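Local coordinates for protein Two-component system sensor histidine kinase (Bacteroides thetaiotaomicron, PDB 3OTT) that probably senses saccharides through its extracellular beta-propeller region and relays the signal by histidine phosphorylation to control transcription in a human gut symbiont, at residues V567-I571 / I581-K585; T576-W580 / A589-N593. All blocks are in the same frame, centred on the assembly; numbering follows the deposited sequence.

Contact 1: V567-I571 / I581-K585; sequences VKNSI and IIDRK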
ATOM      1  N   VAL B 567       2.479 -25.834  23.103  1.00 23.86           N
ATOM      2  CA  VAL B 567       1.052 -25.647  22.889  1.00 23.81           C
ATOM      3  C   VAL B 567       0.332 -26.697  23.760  1.00 24.82           C
ATOM      4  O   VAL B 567       0.145 -27.820  23.329  1.00 24.72           O
ATOM      5  CB  VAL B 567       0.708 -25.813  21.388  1.00 23.47           C
ATOM      6  CG1 VAL B 567      -0.769 -25.761  21.165  1.00 21.20           C
ATOM      7  CG2 VAL B 567       1.403 -24.691  20.522  1.00 20.76           C
ATOM      8  N   LYS B 568       0.016 -26.350  25.003  1.00 25.99           N
ATOM      9  CA  LYS B 568      -0.640 -27.296  25.943  1.00 28.18           C
ATOM     10  C   LYS B 568       0.196 -28.570  26.140  1.00 28.10           C
ATOM     11  O   LYS B 568       1.296 -28.518  26.688  1.00 27.87           O
ATOM     12  CB  LYS B 568      -2.032 -27.698  25.433  1.00 30.58           C
ATOM     13  CG  LYS B 568      -3.112 -26.634  25.418  1.00 33.45           C
ATOM     14  CD  LYS B 568      -4.300 -27.219  24.637  1.00 40.14           C
ATOM     15  CE  LYS B 568      -5.604 -26.530  24.936  1.00 44.93           C
ATOM     16  NZ  LYS B 568      -5.746 -25.387  24.009  1.00 48.55           N
ATOM     17  N   ASN B 569      -0.301 -29.696  25.644  1.00 28.80           N
ATOM     18  CA  ASN B 569       0.346 -30.994  25.857  1.00 29.83           C
ATOM     19  C   ASN B 569       1.269 -31.400  24.742  1.00 28.71           C
ATOM     20  O   ASN B 569       1.829 -32.504  24.745  1.00 29.63           O
ATOM     21  CB  ASN B 569      -0.698 -32.085  26.095  1.00 31.20           C
ATOM     22  CG  ASN B 569      -1.345 -31.950  27.443  1.00 34.36           C
ATOM     23  OD1 ASN B 569      -0.656 -31.756  28.460  1.00 35.99           O
ATOM     24  ND2 ASN B 569      -2.674 -32.039  27.475  1.00 37.47           N
ATOM     25  N   SER B 570       1.451 -30.483  23.805  1.00 27.43           N
ATOM     26  CA  SER B 570       2.315 -30.711  22.683  1.00 26.19           C
ATOM     27  C   SER B 570       3.438 -29.688  22.590  1.00 24.49           C
ATOM     28  O   SER B 570       3.383 -28.610  23.200  1.00 22.94           O
ATOM     29  CB  SER B 570       1.470 -30.673  21.403  1.00 26.57           C
ATOM     30  OG  SER B 570       0.453 -31.674  21.474  1.00 30.90           O
ATOM     31  N   ILE B 571       4.446 -30.022  21.795  1.00 23.00           N
ATOM     32  CA  ILE B 571       5.291 -28.993  21.251  1.00 22.39           C
ATOM     33  C   ILE B 571       5.193 -28.816  19.721  1.00 21.98           C
ATOM     34  O   ILE B 571       5.250 -29.789  18.964  1.00 22.12           O
ATOM     35  CB  ILE B 571       6.754 -29.103  21.757  1.00 21.92           C
ATOM     36  CG1 ILE B 571       7.622 -28.215  20.873  1.00 22.50           C
ATOM     37  CG2 ILE B 571       7.255 -30.497  21.649  1.00 23.68           C
ATOM     38  CD1 ILE B 571       8.988 -27.936  21.452  1.00 31.36           C
ATOM     39  N   ILE B 581       4.121 -31.536  15.105  1.00 28.36           N
ATOM     40  CA  ILE B 581       3.566 -31.478  16.432  1.00 27.50           C
ATOM     41  C   ILE B 581       3.978 -32.752  17.211  1.00 27.74           C
ATOM     42  O   ILE B 581       3.745 -33.871  16.750  1.00 28.11           O
ATOM     43  CB  ILE B 581       2.037 -31.444  16.329  1.00 29.17           C
ATOM     44  CG1 ILE B 581       1.594 -30.213  15.522  1.00 27.57           C
ATOM     45  CG2 ILE B 581       1.366 -31.552  17.754  1.00 27.09           C
ATOM     46  CD1 ILE B 581       0.023 -29.979  15.529  1.00 32.96           C
ATOM     47  N   ILE B 582       4.538 -32.565  18.406  1.00 26.36           N
ATOM     48  CA  ILE B 582       5.149 -33.660  19.161  1.00 26.57           C
ATOM     49  C   ILE B 582       4.540 -33.694  20.537  1.00 27.00           C
ATOM     50  O   ILE B 582       4.521 -32.676  21.239  1.00 26.03           O
ATOM     51  CB  ILE B 582       6.676 -33.432  19.334  1.00 24.68           C
ATOM     52  CG1 ILE B 582       7.369 -33.297  17.972  1.00 26.12           C
ATOM     53  CG2 ILE B 582       7.335 -34.508  20.185  1.00 22.72           C
ATOM     54  CD1 ILE B 582       8.788 -32.670  18.115  1.00 24.12           C
ATOM     55  N   ASP B 583       4.097 -34.868  20.953  1.00 27.68           N
ATOM     56  CA  ASP B 583       3.422 -34.968  22.234  1.00 28.98           C
ATOM     57  C   ASP B 583       4.458 -34.886  23.333  1.00 27.70           C
ATOM     58  O   ASP B 583       5.461 -35.565  23.271  1.00 28.05           O
ATOM     59  CB  ASP B 583       2.643 -36.281  22.345  1.00 30.80           C
ATOM     60  CG  ASP B 583       2.074 -36.501  23.759  1.00 35.23           C
ATOM     61  OD1 ASP B 583       2.825 -36.875  24.693  1.00 37.95           O
ATOM     62  OD2 ASP B 583       0.866 -36.265  23.935  1.00 40.23           O
ATOM     63  N   ARG B 584       4.211 -34.068  24.345  1.00 27.21           N
ATOM     64  CA  ARG B 584       5.229 -33.829  25.356  1.00 27.15           C
ATOM     65  C   ARG B 584       5.569 -35.049  26.238  1.00 28.07           C
ATOM     66  O   ARG B 584       6.656 -35.101  26.810  1.00 27.68           O
ATOM     67  CB  ARG B 584       4.889 -32.611  26.202  1.00 26.73           C
ATOM     68  CG  ARG B 584       5.073 -31.293  25.423  1.00 25.25           C
ATOM     69  CD  ARG B 584       5.079 -30.060  26.373  1.00 28.23           C
ATOM     70  NE  ARG B 584       3.853 -29.826  27.153  1.00 31.03           N
ATOM     71  CZ  ARG B 584       3.716 -30.045  28.475  1.00 34.76           C
ATOM     72  NH1 ARG B 584       4.711 -30.535  29.201  1.00 35.08           N
ATOM     73  NH2 ARG B 584       2.565 -29.782  29.095  1.00 35.52           N
ATOM     74  N   LYS B 585       4.655 -36.013  26.351  1.00 28.70           N
ATOM     75  CA  LYS B 585       4.907 -37.178  27.218  1.00 30.69           C
ATOM     76  C   LYS B 585       5.414 -38.388  26.421  1.00 30.23           C
ATOM     77  O   LYS B 585       6.437 -38.973  26.804  1.00 29.88           O
ATOM     78  CB  LYS B 585       3.709 -37.514  28.151  1.00 32.55           C
ATOM     79  CG  LYS B 585       3.453 -36.433  29.268  1.00 34.42           C
ATOM     80  CD  LYS B 585       2.403 -36.920  30.361  1.00 44.32           C
ATOM     81  CE  LYS B 585       0.879 -36.763  29.983  1.00 50.18           C
ATOM     82  NZ  LYS B 585      -0.113 -37.690  30.758  1.00 54.11           N
TER
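I571 and I582 form an antiparallel hydrogen-bonded pair, I571 N to I582 O at 2.7 Å and I582 N to I571 O at 2.9 Å. S570 and D583 follow as a non-hydrogen-bonded pair. One residue on, R584 N donates an almost straight bond (169°) to N569 O. The R584 side chain then folds back over the turn of the facing strand. Its CG packs 3.6 Å from S570 C. The chain bends at chi3 (-62°), which swings the guanidinium round to K568 O. NE reaches K568 O at 2.9 Å and NH2 reaches it at 3.0 Å. Both nitrogens hydrogen-bond to the one carbonyl oxygen, which lies near the guanidinium plane. NE comes in the carbonyl plane, NH2 from above it.

The carbonyl belongs to the type II' turn V567-S570. That turn joins strands 561-567 and 570-575, the first two of a four-stranded propeller blade. R584 NH1 makes salt bridges to D525 and D527, so the arginine also ties this turn to the link between strands 519-524 and 530-534 of the neighbouring blade. W531, on strand 530-534, touches both R584 and I571.

The side chains of I571 and I582 run alongside each other on the same face of the sheet, with I571 CG2 3.8 Å from I582 CB. S570 CB meets I581 CG2 at 3.8 Å. Where the strand ends, D583 OD1 accepts from K585 N in an Asx turn.

Contact 2: T576-W580 / A589-N593; sequences TNGLW and ARQQN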
ATOM      1  N   THR B 576      12.080 -26.065   7.919  1.00 29.24           N
ATOM      2  CA  THR B 576      12.202 -25.855   6.494  1.00 32.39           C
ATOM      3  C   THR B 576      11.281 -26.750   5.670  1.00 34.08           C
ATOM      4  O   THR B 576      10.855 -26.376   4.579  1.00 34.51           O
ATOM      5  CB  THR B 576      13.645 -26.188   6.081  1.00 33.16           C
ATOM      6  OG1 THR B 576      14.504 -25.185   6.625  1.00 34.30           O
ATOM      7  CG2 THR B 576      13.784 -26.219   4.538  1.00 35.64           C
ATOM      8  N   ASN B 577      11.005 -27.950   6.178  1.00 35.77           N
ATOM      9  CA  ASN B 577      10.180 -28.887   5.435  1.00 38.25           C
ATOM     10  C   ASN B 577       8.722 -29.014   5.948  1.00 37.71           C
ATOM     11  O   ASN B 577       7.964 -29.878   5.515  1.00 38.94           O
ATOM     12  CB  ASN B 577      10.913 -30.240   5.292  1.00 40.02           C
ATOM     13  CG  ASN B 577      11.893 -30.264   4.068  1.00 43.78           C
ATOM     14  OD1 ASN B 577      12.775 -29.399   3.921  1.00 44.38           O
ATOM     15  ND2 ASN B 577      11.703 -31.251   3.179  1.00 49.94           N
ATOM     16  N   GLY B 578       8.345 -28.146   6.876  1.00 35.57           N
ATOM     17  CA  GLY B 578       6.983 -28.126   7.384  1.00 33.81           C
ATOM     18  C   GLY B 578       6.846 -28.068   8.901  1.00 32.05           C
ATOM     19  O   GLY B 578       7.802 -27.781   9.639  1.00 31.30           O
ATOM     20  N   LEU B 579       5.638 -28.358   9.339  1.00 31.05           N
ATOM     21  CA  LEU B 579       5.234 -28.228  10.701  1.00 31.34           C
ATOM     22  C   LEU B 579       5.075 -29.608  11.352  1.00 30.89           C
ATOM     23  O   LEU B 579       4.348 -30.455  10.864  1.00 31.57           O
ATOM     24  CB  LEU B 579       3.897 -27.473  10.738  1.00 31.55           C
ATOM     25  CG  LEU B 579       3.621 -26.449  11.837  1.00 34.35           C
ATOM     26  CD1 LEU B 579       2.067 -26.392  12.119  1.00 36.42           C
ATOM     27  CD2 LEU B 579       4.338 -26.698  13.103  1.00 32.44           C
ATOM     28  N   TRP B 580       5.780 -29.826  12.452  1.00 29.86           N
ATOM     29  CA  TRP B 580       5.590 -31.041  13.263  1.00 29.87           C
ATOM     30  C   TRP B 580       5.040 -30.710  14.644  1.00 28.66           C
ATOM     31  O   TRP B 580       5.460 -29.747  15.263  1.00 28.62           O
ATOM     32  CB  TRP B 580       6.920 -31.803  13.414  1.00 29.41           C
ATOM     33  CG  TRP B 580       7.445 -32.243  12.090  1.00 32.06           C
ATOM     34  CD1 TRP B 580       7.966 -31.447  11.099  1.00 30.36           C
ATOM     35  CD2 TRP B 580       7.433 -33.573  11.572  1.00 32.84           C
ATOM     36  NE1 TRP B 580       8.280 -32.204  10.006  1.00 31.84           N
ATOM     37  CE2 TRP B 580       7.977 -33.516  10.272  1.00 34.21           C
ATOM     38  CE3 TRP B 580       7.019 -34.807  12.086  1.00 35.31           C
ATOM     39  CZ2 TRP B 580       8.140 -34.646   9.487  1.00 36.52           C
ATOM     40  CZ3 TRP B 580       7.168 -35.933  11.318  1.00 37.80           C
ATOM     41  CH2 TRP B 580       7.731 -35.849  10.023  1.00 40.61           C
ATOM     42  N   ALA B 589       5.948 -37.810  17.144  1.00 32.38           N
ATOM     43  CA  ALA B 589       5.984 -36.657  16.242  1.00 33.41           C
ATOM     44  C   ALA B 589       5.009 -36.830  15.098  1.00 34.83           C
ATOM     45  O   ALA B 589       4.996 -37.877  14.485  1.00 36.45           O
ATOM     46  CB  ALA B 589       7.373 -36.485  15.686  1.00 32.61           C
ATOM     47  N   ARG B 590       4.202 -35.824  14.795  1.00 35.21           N
ATOM     48  CA  ARG B 590       3.293 -35.948  13.650  1.00 37.43           C
ATOM     49  C   ARG B 590       3.408 -34.781  12.696  1.00 37.07           C
ATOM     50  O   ARG B 590       3.286 -33.646  13.122  1.00 35.90           O
ATOM     51  CB  ARG B 590       1.852 -36.053  14.133  1.00 38.80           C
ATOM     52  CG  ARG B 590       1.462 -37.432  14.548  1.00 43.49           C
ATOM     53  CD  ARG B 590      -0.045 -37.467  14.787  1.00 54.14           C
ATOM     54  NE  ARG B 590      -0.547 -38.833  14.674  1.00 59.55           N
ATOM     55  CZ  ARG B 590      -1.822 -39.162  14.503  1.00 64.44           C
ATOM     56  NH1 ARG B 590      -2.763 -38.221  14.428  1.00 65.48           N
ATOM     57  NH2 ARG B 590      -2.156 -40.448  14.403  1.00 65.89           N
ATOM     58  N   GLN B 591       3.619 -35.036  11.410  1.00 38.29           N
ATOM     59  CA  GLN B 591       3.635 -33.917  10.464  1.00 39.99           C
ATOM     60  C   GLN B 591       2.244 -33.334  10.108  1.00 41.05           C
ATOM     61  O   GLN B 591       1.324 -34.090   9.875  1.00 40.85           O
ATOM     62  CB  GLN B 591       4.378 -34.286   9.185  1.00 40.53           C
ATOM     63  CG  GLN B 591       4.523 -33.086   8.271  1.00 41.58           C
ATOM     64  CD  GLN B 591       5.387 -33.366   7.104  1.00 45.60           C
ATOM     65  OE1 GLN B 591       5.531 -34.514   6.696  1.00 48.20           O
ATOM     66  NE2 GLN B 591       5.981 -32.329   6.547  1.00 46.22           N
ATOM     67  N   GLN B 592       2.130 -32.000  10.048  1.00 41.98           N
ATOM     68  CA  GLN B 592       0.903 -31.294   9.577  1.00 45.49           C
ATOM     69  C   GLN B 592       0.899 -30.886   8.083  1.00 47.48           C
ATOM     70  O   GLN B 592       1.944 -30.804   7.467  1.00 48.09           O
ATOM     71  CB  GLN B 592       0.666 -30.026  10.407  1.00 44.21           C
ATOM     72  CG  GLN B 592       0.437 -30.262  11.887  1.00 46.15           C
ATOM     73  CD  GLN B 592      -0.585 -31.368  12.157  1.00 50.81           C
ATOM     74  OE1 GLN B 592      -1.804 -31.146  12.121  1.00 49.79           O
ATOM     75  NE2 GLN B 592      -0.079 -32.577  12.428  1.00 53.58           N
ATOM     76  N   ASN B 593      -0.282 -30.645   7.510  1.00 50.66           N
ATOM     77  CA  ASN B 593      -0.431 -29.974   6.190  1.00 52.99           C
ATOM     78  C   ASN B 593      -1.721 -29.140   6.140  1.00 53.14           C
ATOM     79  O   ASN B 593      -1.866 -28.158   6.886  1.00 52.21           O
ATOM     80  CB  ASN B 593      -0.374 -30.962   4.989  1.00 54.91           C
ATOM     81  CG  ASN B 593       1.086 -31.435   4.639  1.00 58.12           C
ATOM     82  OD1 ASN B 593       2.026 -30.617   4.486  1.00 58.81           O
ATOM     83  ND2 ASN B 593       1.256 -32.764   4.493  1.00 59.50           N
TER
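The indole of W580 lies against the side chain of Q591, its partner in an antiparallel non-hydrogen-bonded pair. Q591 CB stands 3.6 Å from the centroid of the six-membered ring and only 4° off the ring normal, a CH-pi contact over the face. CG of Q591 is anti to its backbone N (chi1 -174°) and the chain stays extended beyond it. The amide is thereby carried along the indole, its plane 15° from that of the ring. OE1 of Q591 comes within 3.8 Å of W580 CZ2.

The six-membered ring also reaches the backbone, with W580 CE3 3.5 Å from Q591 N. A589 CB approaches the same CE3 obliquely at 4.0 Å. F553 meets the indole from outside the hairpin. W580 NE1 is buried and has no hydrogen-bond partner in the model. A leucine in place of W580 has no flat face to lay under Q591 CB, and the glutamine chain would probably be freer to turn.

Next to the tryptophan, Q592 N donates a straight bond of 2.8 Å to L579 O. The CB atoms of L579 and Q592 meet at 4.1 Å. At the backbone angles of G578 a side chain would jam against the preceding carbonyl. The arrangement is that of the last two strands of a propeller blade, 578-583 and 589-591, paired as its outer antiparallel hairpin.

Contacts 1 and 2 share strand 578-583, the third of a four-stranded propeller blade. Contact 1 pairs it with strand 570-575 and contact 2 with strand 589-591. Their centres are 13 Å apart. They meet directly at I581 O and R590 N, 2.8 Å apart, a probable hydrogen bond that continues the backbone ladder from one contact to the other. Side chains join them too. I581 CD1 packs on Q592 CG at 3.7 Å, and I582 CG1 on A589 CB at 3.9 Å. The segments alternate along the chain. Neither contact includes a residue of the hexatantalum dodecabromide pocket, which is formed by other parts of the chain.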